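Local coordinates for FAA hydrolase family protein (Pseudomonas aeruginosa, PDB 6J5Y) that hydrolyses fumarylpyruvate, probably to fumarate and pyruvate, and binds manganese and pyruvate, at residues 10-15 / 59-64; 47-52 / 176-181; 107-112 / 143-148; 154-159 / 172-177; 158-163 / 217-222. One frame throughout, in Å; residues are numbered along the deposited sequence.

Interaction 1: 10-15 / 59-64; sequences VSLTIH and VVPVAA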
# COMPACT_ATOMS: atom_id res chain seq x y z
N VAL A 10 6.04 13.65 -4.60
CA VAL A 10 4.84 13.36 -3.76
C VAL A 10 5.31 13.34 -2.32
O VAL A 10 6.31 12.64 -2.01
CB VAL A 10 4.14 12.05 -4.15
CG1 VAL A 10 3.01 11.73 -3.16
CG2 VAL A 10 3.63 12.10 -5.58
N SER A 11 4.64 14.08 -1.45
CA SER A 11 5.05 14.17 -0.03
C SER A 11 3.84 13.90 0.86
O SER A 11 2.82 14.53 0.68
CB SER A 11 5.73 15.45 0.26
OG SER A 11 5.14 16.51 -0.46
N LEU A 12 3.99 12.94 1.75
CA LEU A 12 2.91 12.48 2.65
C LEU A 12 2.73 13.56 3.70
O LEU A 12 3.77 14.06 4.14
CB LEU A 12 3.32 11.18 3.31
CG LEU A 12 3.67 10.05 2.34
CD1 LEU A 12 3.87 8.74 3.10
CD2 LEU A 12 2.58 9.91 1.30
N THR A 13 1.49 13.81 4.13
CA THR A 13 1.25 14.61 5.36
C THR A 13 1.66 13.73 6.54
O THR A 13 1.60 12.46 6.41
CB THR A 13 -0.18 15.17 5.45
OG1 THR A 13 -1.09 14.10 5.69
CG2 THR A 13 -0.60 15.95 4.22
N ILE A 14 2.21 14.36 7.57
CA ILE A 14 2.72 13.71 8.80
C ILE A 14 1.78 14.13 9.93
O ILE A 14 1.59 15.35 10.13
CB ILE A 14 4.19 14.07 9.11
CG1 ILE A 14 5.15 13.66 7.98
CG2 ILE A 14 4.59 13.46 10.45
CD1 ILE A 14 6.63 14.02 8.17
N HIS A 15 1.16 13.15 10.58
CA HIS A 15 0.10 13.35 11.58
C HIS A 15 0.64 14.32 12.64
O HIS A 15 1.75 14.07 13.14
CB HIS A 15 -0.37 11.99 12.12
CG HIS A 15 -1.19 12.12 13.36
ND1 HIS A 15 -2.53 12.49 13.34
CD2 HIS A 15 -0.87 11.94 14.66
CE1 HIS A 15 -2.98 12.53 14.57
NE2 HIS A 15 -1.98 12.20 15.40
N VAL A 59 1.14 7.67 -5.86
CA VAL A 59 0.76 7.88 -4.43
C VAL A 59 -0.06 9.17 -4.32
O VAL A 59 0.42 10.25 -4.81
CB VAL A 59 1.99 7.88 -3.50
CG1 VAL A 59 1.62 8.22 -2.07
CG2 VAL A 59 2.70 6.54 -3.55
N VAL A 60 -1.26 9.10 -3.73
CA VAL A 60 -2.10 10.31 -3.56
C VAL A 60 -2.49 10.47 -2.09
O VAL A 60 -3.34 9.77 -1.55
CB VAL A 60 -3.26 10.40 -4.58
CG1 VAL A 60 -3.82 9.05 -4.97
CG2 VAL A 60 -4.35 11.37 -4.17
N PRO A 61 -1.79 11.40 -1.39
CA PRO A 61 -2.05 11.72 0.01
C PRO A 61 -3.49 12.17 0.23
O PRO A 61 -3.98 12.97 -0.56
CB PRO A 61 -1.10 12.91 0.29
CG PRO A 61 0.01 12.72 -0.70
CD PRO A 61 -0.67 12.20 -1.95
N VAL A 62 -4.15 11.63 1.24
CA VAL A 62 -5.55 11.99 1.61
C VAL A 62 -5.51 12.51 3.05
O VAL A 62 -5.08 11.74 3.93
CB VAL A 62 -6.49 10.78 1.48
CG1 VAL A 62 -7.93 11.17 1.76
CG2 VAL A 62 -6.37 10.08 0.11
N ALA A 63 -5.88 13.76 3.29
CA ALA A 63 -5.86 14.37 4.64
C ALA A 63 -6.91 13.65 5.50
O ALA A 63 -7.93 13.21 4.94
CB ALA A 63 -6.12 15.85 4.57
N ALA A 64 -6.68 13.56 6.81
CA ALA A 64 -7.68 13.06 7.79
C ALA A 64 -8.90 14.00 7.74
O ALA A 64 -8.70 15.23 7.78
CB ALA A 64 -7.08 13.00 9.18

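Interaction 2: 47-52 / 176-181; sequences EPPFFF and LIWSVA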
# COMPACT_ATOMS: atom_id res chain seq x y z
N GLU A 47 4.23 -21.38 -1.44
CA GLU A 47 4.79 -20.32 -2.30
C GLU A 47 4.93 -19.08 -1.43
O GLU A 47 4.01 -18.77 -0.74
CB GLU A 47 3.90 -20.11 -3.52
CG GLU A 47 3.96 -21.25 -4.50
CD GLU A 47 3.01 -21.17 -5.68
OE1 GLU A 47 1.76 -21.21 -5.45
OE2 GLU A 47 3.51 -21.05 -6.82
N PRO A 48 6.04 -18.34 -1.45
CA PRO A 48 6.14 -17.20 -0.59
C PRO A 48 5.51 -15.93 -1.17
O PRO A 48 5.02 -15.94 -2.26
CB PRO A 48 7.65 -16.99 -0.55
CG PRO A 48 8.10 -17.38 -1.91
CD PRO A 48 7.20 -18.53 -2.29
N PRO A 49 5.41 -14.87 -0.35
CA PRO A 49 5.09 -13.54 -0.89
C PRO A 49 6.07 -13.06 -1.98
O PRO A 49 7.07 -13.71 -2.21
CB PRO A 49 5.17 -12.63 0.35
CG PRO A 49 4.89 -13.59 1.50
CD PRO A 49 5.61 -14.86 1.10
N PHE A 50 5.79 -11.93 -2.62
CA PHE A 50 6.57 -11.40 -3.76
C PHE A 50 6.46 -9.87 -3.79
O PHE A 50 5.62 -9.25 -3.09
CB PHE A 50 6.11 -12.02 -5.08
CG PHE A 50 4.66 -11.78 -5.41
CD1 PHE A 50 4.25 -10.57 -5.92
CD2 PHE A 50 3.71 -12.77 -5.19
CE1 PHE A 50 2.92 -10.34 -6.23
CE2 PHE A 50 2.37 -12.54 -5.48
CZ PHE A 50 1.98 -11.33 -6.01
N PHE A 51 7.29 -9.26 -4.62
CA PHE A 51 7.47 -7.80 -4.63
C PHE A 51 7.11 -7.24 -5.99
O PHE A 51 7.50 -7.84 -7.00
CB PHE A 51 8.92 -7.44 -4.28
CG PHE A 51 9.38 -7.93 -2.94
CD1 PHE A 51 8.62 -7.70 -1.80
CD2 PHE A 51 10.57 -8.63 -2.81
CE1 PHE A 51 9.04 -8.16 -0.56
CE2 PHE A 51 10.99 -9.07 -1.56
CZ PHE A 51 10.24 -8.83 -0.45
N PHE A 52 6.43 -6.09 -6.00
CA PHE A 52 6.24 -5.25 -7.19
C PHE A 52 6.31 -3.80 -6.75
O PHE A 52 6.55 -3.55 -5.54
CB PHE A 52 4.95 -5.60 -7.92
CG PHE A 52 3.68 -5.40 -7.13
CD1 PHE A 52 3.20 -6.39 -6.28
CD2 PHE A 52 2.93 -4.25 -7.29
CE1 PHE A 52 2.00 -6.25 -5.62
CE2 PHE A 52 1.74 -4.08 -6.59
CZ PHE A 52 1.29 -5.08 -5.73
N LEU A 176 0.29 -10.96 8.84
CA LEU A 176 1.26 -10.80 7.73
C LEU A 176 2.14 -12.05 7.71
O LEU A 176 2.61 -12.43 8.80
CB LEU A 176 2.13 -9.55 7.94
CG LEU A 176 1.46 -8.19 7.73
CD1 LEU A 176 2.42 -7.06 8.13
CD2 LEU A 176 1.02 -8.00 6.29
N ILE A 177 2.35 -12.65 6.53
CA ILE A 177 3.22 -13.86 6.40
C ILE A 177 4.67 -13.41 6.63
O ILE A 177 5.34 -13.97 7.51
CB ILE A 177 3.04 -14.58 5.05
CG1 ILE A 177 1.61 -15.10 4.86
CG2 ILE A 177 4.06 -15.70 4.93
CD1 ILE A 177 1.26 -15.52 3.43
N TRP A 178 5.12 -12.40 5.89
CA TRP A 178 6.34 -11.62 6.21
C TRP A 178 5.92 -10.36 6.96
O TRP A 178 5.36 -9.47 6.35
CB TRP A 178 7.16 -11.31 4.96
CG TRP A 178 7.79 -12.51 4.32
CD1 TRP A 178 8.02 -13.75 4.87
CD2 TRP A 178 8.32 -12.57 2.99
NE1 TRP A 178 8.65 -14.56 3.98
CE2 TRP A 178 8.83 -13.88 2.81
CE3 TRP A 178 8.40 -11.65 1.95
CZ2 TRP A 178 9.43 -14.28 1.61
CZ3 TRP A 178 9.00 -12.05 0.77
CH2 TRP A 178 9.48 -13.35 0.60
N SER A 179 6.19 -10.31 8.26
CA SER A 179 6.01 -9.12 9.13
C SER A 179 6.70 -7.91 8.49
O SER A 179 7.52 -8.09 7.57
CB SER A 179 6.60 -9.41 10.49
OG SER A 179 8.02 -9.56 10.40
N VAL A 180 6.45 -6.71 9.02
CA VAL A 180 7.15 -5.49 8.56
C VAL A 180 8.66 -5.77 8.56
O VAL A 180 9.33 -5.42 7.55
CB VAL A 180 6.79 -4.27 9.44
CG1 VAL A 180 7.72 -3.10 9.14
CG2 VAL A 180 5.33 -3.87 9.23
N ALA A 181 9.18 -6.33 9.64
CA ALA A 181 10.63 -6.57 9.86
C ALA A 181 11.18 -7.50 8.79
O ALA A 181 12.22 -7.22 8.24
CB ALA A 181 10.86 -7.15 11.24

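Interaction 3: 107-112 / 143-148; sequences GYAVGL and GPLYPA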
# COMPACT_ATOMS: atom_id res chain seq x y z
N GLY A 107 7.87 5.49 10.06
CA GLY A 107 6.43 5.71 10.31
C GLY A 107 5.54 4.77 9.53
O GLY A 107 6.08 3.94 8.75
N TYR A 108 4.22 4.89 9.74
CA TYR A 108 3.17 3.98 9.22
C TYR A 108 1.97 4.81 8.77
O TYR A 108 1.76 5.94 9.25
CB TYR A 108 2.79 2.94 10.28
CG TYR A 108 3.91 2.06 10.77
CD1 TYR A 108 4.75 2.49 11.79
CD2 TYR A 108 4.11 0.78 10.27
CE1 TYR A 108 5.78 1.70 12.26
CE2 TYR A 108 5.15 -0.02 10.73
CZ TYR A 108 5.98 0.44 11.74
OH TYR A 108 7.05 -0.32 12.19
N ALA A 109 1.24 4.32 7.75
CA ALA A 109 0.01 4.97 7.25
C ALA A 109 -0.94 3.90 6.71
O ALA A 109 -0.52 2.76 6.50
CB ALA A 109 0.38 6.00 6.21
N VAL A 110 -2.21 4.25 6.56
CA VAL A 110 -3.24 3.42 5.88
C VAL A 110 -3.10 3.64 4.37
O VAL A 110 -3.06 4.80 3.97
CB VAL A 110 -4.65 3.80 6.34
CG1 VAL A 110 -5.69 2.83 5.76
CG2 VAL A 110 -4.74 3.89 7.85
N GLY A 111 -3.05 2.57 3.57
CA GLY A 111 -2.97 2.69 2.11
C GLY A 111 -3.96 1.80 1.39
O GLY A 111 -4.44 0.84 1.99
N LEU A 112 -4.21 2.13 0.13
CA LEU A 112 -5.01 1.33 -0.81
C LEU A 112 -4.14 0.99 -2.02
O LEU A 112 -3.63 1.91 -2.70
CB LEU A 112 -6.24 2.12 -1.24
CG LEU A 112 -7.43 2.09 -0.29
CD1 LEU A 112 -8.41 3.20 -0.64
CD2 LEU A 112 -8.13 0.72 -0.36
N GLY A 143 -3.17 7.66 3.65
CA GLY A 143 -3.50 8.62 4.71
C GLY A 143 -2.25 9.35 5.21
O GLY A 143 -1.14 9.08 4.75
N PRO A 144 -2.42 10.23 6.21
CA PRO A 144 -1.29 10.82 6.93
C PRO A 144 -0.31 9.78 7.50
O PRO A 144 -0.69 8.67 7.84
CB PRO A 144 -1.93 11.66 8.05
CG PRO A 144 -3.38 11.27 8.07
CD PRO A 144 -3.71 10.75 6.70
N LEU A 145 0.96 10.16 7.55
CA LEU A 145 2.04 9.28 8.04
C LEU A 145 2.15 9.44 9.55
O LEU A 145 2.38 10.56 10.01
CB LEU A 145 3.34 9.65 7.32
CG LEU A 145 4.50 8.68 7.55
CD1 LEU A 145 4.12 7.26 7.18
CD2 LEU A 145 5.71 9.14 6.77
N TYR A 146 2.02 8.34 10.31
CA TYR A 146 2.19 8.38 11.79
C TYR A 146 3.62 8.00 12.16
O TYR A 146 4.05 6.87 11.89
CB TYR A 146 1.18 7.45 12.47
CG TYR A 146 -0.23 8.00 12.47
CD1 TYR A 146 -0.97 8.08 11.31
CD2 TYR A 146 -0.84 8.42 13.65
CE1 TYR A 146 -2.26 8.57 11.30
CE2 TYR A 146 -2.13 8.90 13.67
CZ TYR A 146 -2.84 9.00 12.48
OH TYR A 146 -4.10 9.49 12.49
N PRO A 147 4.41 8.90 12.79
CA PRO A 147 5.76 8.53 13.22
C PRO A 147 5.79 7.39 14.24
O PRO A 147 4.98 7.40 15.18
CB PRO A 147 6.32 9.80 13.88
CG PRO A 147 5.42 10.93 13.39
CD PRO A 147 4.09 10.30 13.06
N ALA A 148 6.76 6.47 14.09
CA ALA A 148 7.05 5.42 15.09
C ALA A 148 7.49 6.08 16.41
O ALA A 148 7.35 5.45 17.47
CB ALA A 148 8.05 4.44 14.53
O HOH W 1 -2.74 6.82 7.43

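Interaction 4: 154-159 / 172-177; sequences PRHAAI and DIDQLI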
# COMPACT_ATOMS: atom_id res chain seq x y z
N PRO A 154 4.05 -1.28 15.66
CA PRO A 154 2.98 -2.18 16.06
C PRO A 154 3.11 -3.52 15.32
O PRO A 154 3.40 -3.52 14.13
CB PRO A 154 1.71 -1.43 15.65
CG PRO A 154 2.16 -0.59 14.48
CD PRO A 154 3.58 -0.18 14.80
N ARG A 155 2.93 -4.61 16.05
CA ARG A 155 2.93 -6.00 15.53
C ARG A 155 1.50 -6.55 15.51
O ARG A 155 1.28 -7.58 14.85
CB ARG A 155 3.82 -6.89 16.38
CG ARG A 155 5.16 -7.21 15.73
CD ARG A 155 6.13 -6.05 15.82
NE ARG A 155 7.46 -6.57 16.08
CZ ARG A 155 8.46 -5.87 16.61
NH1 ARG A 155 9.63 -6.46 16.80
NH2 ARG A 155 8.30 -4.59 16.92
N HIS A 156 0.61 -5.92 16.28
CA HIS A 156 -0.85 -6.20 16.37
C HIS A 156 -1.59 -4.91 16.03
O HIS A 156 -1.16 -3.84 16.53
CB HIS A 156 -1.19 -6.72 17.78
CG HIS A 156 -0.42 -7.94 18.19
ND1 HIS A 156 -0.87 -9.22 17.93
CD2 HIS A 156 0.77 -8.08 18.81
CE1 HIS A 156 -0.00 -10.10 18.40
NE2 HIS A 156 1.02 -9.42 18.95
N ALA A 157 -2.63 -4.99 15.21
CA ALA A 157 -3.51 -3.85 14.85
C ALA A 157 -4.62 -4.34 13.91
O ALA A 157 -4.27 -4.92 12.87
CB ALA A 157 -2.73 -2.74 14.18
N ALA A 158 -5.89 -4.09 14.23
CA ALA A 158 -7.00 -4.40 13.31
C ALA A 158 -6.83 -3.51 12.07
O ALA A 158 -6.41 -2.33 12.22
CB ALA A 158 -8.37 -4.21 13.93
N ILE A 159 -7.10 -4.12 10.92
CA ILE A 159 -7.07 -3.51 9.56
C ILE A 159 -8.40 -3.86 8.89
O ILE A 159 -8.81 -5.07 8.89
CB ILE A 159 -5.85 -3.99 8.76
CG1 ILE A 159 -5.81 -3.40 7.34
CG2 ILE A 159 -5.76 -5.51 8.75
CD1 ILE A 159 -4.45 -3.47 6.68
N ASP A 172 -5.96 -8.50 10.91
CA ASP A 172 -4.97 -7.90 11.83
C ASP A 172 -3.59 -7.97 11.17
O ASP A 172 -3.24 -9.03 10.61
CB ASP A 172 -4.98 -8.61 13.19
CG ASP A 172 -4.35 -7.74 14.26
OD1 ASP A 172 -3.13 -7.52 14.19
OD2 ASP A 172 -5.11 -7.23 15.10
N ILE A 173 -2.82 -6.90 11.30
CA ILE A 173 -1.45 -6.85 10.71
C ILE A 173 -0.60 -8.00 11.25
O ILE A 173 0.41 -8.30 10.62
CB ILE A 173 -0.77 -5.49 10.94
CG1 ILE A 173 -0.39 -5.24 12.39
CG2 ILE A 173 -1.63 -4.37 10.37
CD1 ILE A 173 0.33 -3.92 12.60
N ASP A 174 -1.00 -8.64 12.35
CA ASP A 174 -0.22 -9.76 12.94
C ASP A 174 -0.43 -11.03 12.10
O ASP A 174 0.29 -11.98 12.36
CB ASP A 174 -0.51 -9.92 14.44
CG ASP A 174 -1.79 -10.67 14.76
OD1 ASP A 174 -2.42 -11.16 13.81
OD2 ASP A 174 -2.14 -10.75 15.97
N GLN A 175 -1.30 -10.98 11.09
CA GLN A 175 -1.56 -12.06 10.10
C GLN A 175 -0.61 -11.95 8.89
O GLN A 175 -0.72 -12.80 7.98
CB GLN A 175 -3.02 -11.97 9.61
CG GLN A 175 -4.06 -12.25 10.68
CD GLN A 175 -3.98 -13.66 11.21
OE1 GLN A 175 -3.75 -13.88 12.40
NE2 GLN A 175 -4.16 -14.63 10.34
N LEU A 176 0.29 -10.96 8.84
CA LEU A 176 1.26 -10.80 7.73
C LEU A 176 2.14 -12.05 7.71
O LEU A 176 2.61 -12.43 8.80
CB LEU A 176 2.13 -9.55 7.94
CG LEU A 176 1.46 -8.19 7.73
CD1 LEU A 176 2.42 -7.06 8.13
CD2 LEU A 176 1.02 -8.00 6.29
N ILE A 177 2.35 -12.65 6.53
CA ILE A 177 3.22 -13.86 6.40
C ILE A 177 4.67 -13.41 6.63
O ILE A 177 5.34 -13.97 7.51
CB ILE A 177 3.04 -14.58 5.05
CG1 ILE A 177 1.61 -15.10 4.86
CG2 ILE A 177 4.06 -15.70 4.93
CD1 ILE A 177 1.26 -15.52 3.43

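Interaction 5: 158-163 / 217-222; sequences AISLQV and LGAIDG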
# COMPACT_ATOMS: atom_id res chain seq x y z
N ALA A 158 -5.89 -4.09 14.23
CA ALA A 158 -7.00 -4.40 13.31
C ALA A 158 -6.83 -3.51 12.07
O ALA A 158 -6.41 -2.33 12.22
CB ALA A 158 -8.37 -4.21 13.93
N ILE A 159 -7.10 -4.12 10.92
CA ILE A 159 -7.07 -3.51 9.56
C ILE A 159 -8.40 -3.86 8.89
O ILE A 159 -8.81 -5.07 8.89
CB ILE A 159 -5.85 -3.99 8.76
CG1 ILE A 159 -5.81 -3.40 7.34
CG2 ILE A 159 -5.76 -5.51 8.75
CD1 ILE A 159 -4.45 -3.47 6.68
N SER A 160 -9.08 -2.85 8.37
CA SER A 160 -10.48 -2.98 7.91
C SER A 160 -10.73 -2.07 6.71
O SER A 160 -10.11 -0.96 6.63
CB SER A 160 -11.41 -2.66 9.04
OG SER A 160 -11.38 -1.26 9.29
N LEU A 161 -11.61 -2.51 5.82
CA LEU A 161 -12.07 -1.73 4.66
C LEU A 161 -13.57 -1.91 4.55
O LEU A 161 -14.04 -3.09 4.50
CB LEU A 161 -11.40 -2.20 3.37
CG LEU A 161 -11.65 -1.30 2.16
CD1 LEU A 161 -10.52 -1.44 1.17
CD2 LEU A 161 -12.96 -1.63 1.48
N GLN A 162 -14.30 -0.80 4.52
CA GLN A 162 -15.75 -0.87 4.28
C GLN A 162 -16.05 -0.14 2.98
O GLN A 162 -15.30 0.81 2.61
CB GLN A 162 -16.54 -0.40 5.50
CG GLN A 162 -16.25 1.03 5.92
CD GLN A 162 -17.32 1.54 6.85
OE1 GLN A 162 -18.11 2.42 6.50
NE2 GLN A 162 -17.36 0.95 8.04
N VAL A 163 -17.04 -0.65 2.25
CA VAL A 163 -17.56 0.03 1.04
C VAL A 163 -19.03 0.31 1.30
O VAL A 163 -19.79 -0.67 1.55
CB VAL A 163 -17.35 -0.81 -0.24
CG1 VAL A 163 -18.02 -0.16 -1.43
CG2 VAL A 163 -15.86 -1.05 -0.51
N LEU A 217 -13.98 3.21 3.05
CA LEU A 217 -13.30 3.73 4.27
C LEU A 217 -12.40 2.62 4.83
O LEU A 217 -12.91 1.58 5.26
CB LEU A 217 -14.34 4.20 5.28
CG LEU A 217 -13.81 5.00 6.46
CD1 LEU A 217 -13.29 6.36 6.02
CD2 LEU A 217 -14.89 5.15 7.53
N GLY A 218 -11.10 2.84 4.78
CA GLY A 218 -10.12 1.96 5.41
C GLY A 218 -9.71 2.52 6.75
O GLY A 218 -9.81 3.72 6.94
N ALA A 219 -9.26 1.65 7.64
CA ALA A 219 -8.72 2.08 8.93
C ALA A 219 -7.72 1.05 9.41
O ALA A 219 -7.86 -0.15 9.11
CB ALA A 219 -9.85 2.32 9.89
N ILE A 220 -6.70 1.53 10.12
CA ILE A 220 -5.83 0.66 10.95
C ILE A 220 -5.75 1.27 12.34
O ILE A 220 -5.51 2.50 12.42
CB ILE A 220 -4.46 0.46 10.28
CG1 ILE A 220 -4.64 -0.09 8.86
CG2 ILE A 220 -3.58 -0.40 11.17
CD1 ILE A 220 -3.40 -0.13 8.00
N ASP A 221 -5.86 0.43 13.38
CA ASP A 221 -5.73 0.86 14.80
C ASP A 221 -4.51 1.77 14.98
O ASP A 221 -3.38 1.37 14.59
CB ASP A 221 -5.60 -0.33 15.75
CG ASP A 221 -6.85 -1.18 15.85
OD1 ASP A 221 -7.92 -0.68 15.52
OD2 ASP A 221 -6.73 -2.33 16.26
N GLY A 222 -4.72 2.92 15.62
CA GLY A 222 -3.64 3.89 15.89
C GLY A 222 -3.32 4.74 14.67
O GLY A 222 -2.67 5.74 14.86

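Interaction 1: 10-15 / 59-64
Val-10 and Leu-12 lay their side chains on Val-59 and Pro-61, packing the small antiparallel hairpin of strands 11-13 and 20-22 against strand 59-61 of the large mixed sheet. The axes of 11-13 and 59-61 pass 7.1 Å apart at 32°, and no hydrogen bond joins the two segments. The backbone bonds run outward instead, Val-10 and Leu-12 to the hairpin partners Val-23 and Phe-21, and Val-60 to Ala-140 in the sheet. Val-59 comes first. Its CG1, anti to the backbone N (chi1 175°), reaches Leu-12 CD2 and Val-10 CG1, both at 3.9 Å, and the Leu-12 and Val-59 side chains meet at about a right angle. Val-10 CG1, likewise anti to its own N, comes closer still to Val-59 O, at 3.4 Å. Ile-142 of strand 140-147 touches both Leu-12 and Val-59, so that a buried aliphatic cluster spans the join. Val-60 turns its side chain to the other side, onto Leu-68. Pro-61 then presents its ring to the hairpin. Its CD lies 3.9 Å from Val-10 CG1, while Leu-12 CD2 touches the ring more loosely. Pro-61 CG rests 3.6 Å from the carbonyl oxygen of Ser-11.

Interaction 2: 47-52 / 176-181
Pro-49 and Trp-178 mark the closest approach of the two backbones, their CA atoms 7.5 Å apart; no hydrogen bond crosses, and the indole of Trp-178 spans most of the distance. The core of the contact is a proline-tryptophan CH-pi interaction, formed where the lead-in to strand 50-54 passes the loop that enters helix 180-190. Pro-49 lies over one face of the indole: its CD stands 3.9 Å from the centroid of the six-membered ring of Trp-178, only 14° off the ring normal, and its CB meets Trp-178 CE3 at 3.7 Å. Trp-178 CG is anti to the carbonyl carbon (chi1 -68°), which swings the indole out across the prolines. Pro-48 adds CB at 3.9 Å from Trp-178 CZ2, and Ile-177 supplies CG2 beside Pro-49 CG. At the far end of the indole, the ring of Phe-51 meets it obliquely, the planes 42° apart. Tyr-186 of helix 180-190 packs edge-to-face with Trp-178 and also touches Phe-51, tying strand and helix together. Asn-32 holds the loop: its OD1 accepts from Trp-178 N, and its backbone bonds to Ile-177. Phe-52, the next residue of the strand, lies in the pyruvate pocket, so this aromatic patch sits just outside the ligand site. Phe-51 comes nearest through CZ, 3.7 Å from Trp-178 CZ3.

Interaction 3: 107-112 / 143-148
Tyr-108 and Tyr-146 face each other as an antiparallel hydrogen-bonded pair. Tyr-146 N reaches Tyr-108 O at a short 2.6 Å with a nearly straight N-H, and Tyr-108 N returns a 2.9 Å bond to Tyr-146 O. A third bond, Gly-143 N to Val-110 O at 2.9 Å, closes the other end. Between these ends Pro-144 is an extra residue that breaks the register, and a water bridges the strands: it accepts from Val-110 N and donates to Pro-144 O, both at 2.8 Å. This interruption lies in strand 140-147, paired antiparallel with strand 105-116 in the large mixed sheet. On its other side strand 105-116 bonds to strand 79-89, whose Glu-82 and Glu-84 bind the manganese ion, with Asp-113, farther along strand 105-116, as the third ligand. Packing follows the backbone. Ala-109 CB sits 3.3 Å from Pro-144 O. Leu-145, with CG anti to the backbone N (chi1 -171°), brings CD1 to 3.4 Å from Tyr-108 O. Both tyrosine side chains leave the same face of the sheet; the Tyr-108 ring touches Ala-148 CB at its edge, and its OH hydrogen-bonds His-153, while the Tyr-146 ring stacks on His-15.

Interaction 4: 154-159 / 172-177
Ile-173 pushes its CD1 against Ala-157 CB, 3.6 Å away, and past it to Pro-154 O and, more loosely, Pro-154 CB. Its CG1 sits between the backbone N and the carbonyl carbon (chi1 70°), and the extended chain beyond runs along the backbone of 155-157. The side chain also touches Leu-85 of strand 79-89. Beside it, Ile-173 N donates to Ala-157 O at 2.9 Å.

Asp-172 supplies the polar half. Its OD1 is gripped by two backbone N-H groups: Ala-157 N comes in on the syn side at 2.8 Å, out of the carboxylate plane, whereas Asp-174 N takes the anti lone pair at 3.0 Å. The second of these bonds closes an Asx turn, and it leads the chain into the 3-10 segment 173-175. Together these contacts close the open end of the hairpin made by strands 158-163 and 166-172, at the edge of the five-stranded sheet. Ala-158 and Asp-172 form the last antiparallel pair there, a non-hydrogen-bonded one, and Ile-159 CG2 packs on the backbone of Asp-172. With one carboxylate oxygen held twice, the Asp-172 side chain is probably fixed in rotation.

Toward solvent, His-156 ND1 donates to Asp-174 OD2 at 2.8 Å, and OD2 accepts through its anti lone pair. The bond is bent, 132° at the hydrogen, and the imidazole and carboxylate planes stand 81° apart. Arg-155 directs its guanidinium to a salt bridge with Glu-102, while its carbonyl oxygen lies against Asp-174 CB.

Interaction 5: 158-163 / 217-222
Ala-158 and Asp-221 start the pairing of strands 158-163 and 217-220, which run antiparallel as neighbours inside the five-stranded mixed sheet. Asp-221 N donates to Ala-158 O at 3.0 Å. In the other direction the acceptor is no main-chain carbonyl: Ala-158 N gives its hydrogen to the carboxylate, Asp-221 OD2, at 2.8 Å. The donor stands above the carboxylate plane, 67° out of it. Asp-221 CG is anti to the carbonyl carbon (chi1 -67°), which bends the carboxylate back to the end of the strand.

From here the ladder is regular. Ser-160 and Ala-219 exchange two bonds, Ser-160 N to Ala-219 O at 3.1 Å and Ala-219 N to Ser-160 O at 2.9 Å. Gln-162 and Leu-217 do the same, with Gln-162 N to Leu-217 O at 2.9 Å and Leu-217 N to Gln-162 O at 2.8 Å. The non-hydrogen-bonded pairs between them are joined by CA-H...O contacts, such as Gly-218 CA to Ser-160 O at 3.2 Å. In these pairs the backbone turns to the neighbouring strands: Ile-159 and Leu-161 bond to strand 166-172, and Gly-218 to Leu-226.

On the buried face, Ile-159 and Ile-220 lie side by side and point the same way, CD1 to CD1 at 3.7 Å, next to Ile-83 and Val-110. On the other face Gln-162 CG runs alongside Leu-217 CB, and Ser-160 OG lies near Ala-219 CB. The pairs Ser-160/Ala-219 and Gln-162/Leu-217 thus satisfy each other's main-chain groups, and where the backbone pairing ends a single acidic side chain, rather than a carbonyl, satisfies the last amide.

Interaction 3 is the buried one, a backbone-bonded join between strands 105-116 and 140-147. Interaction 1 touches it, since Thr-13 and His-15 probably hydrogen-bond Leu-145, yet its own two segments meet without a hydrogen bond, mainly through aliphatic side chains. Interactions 4 and 5 share Ala-158 and Ile-159 and work either side of strand 158-163: interaction 5 is mainly a strand ladder, whereas interaction 4 joins carboxylate bonds toward the surface to the buried side chain of Ile-173. Val-110 and Leu-112 of interaction 3 pack on interaction 5, bringing the two sheets face to face. Interaction 2, at the surface some 25 Å from interaction 1 between centres, is aromatic and shares Leu-176 and Ile-177 with interaction 4.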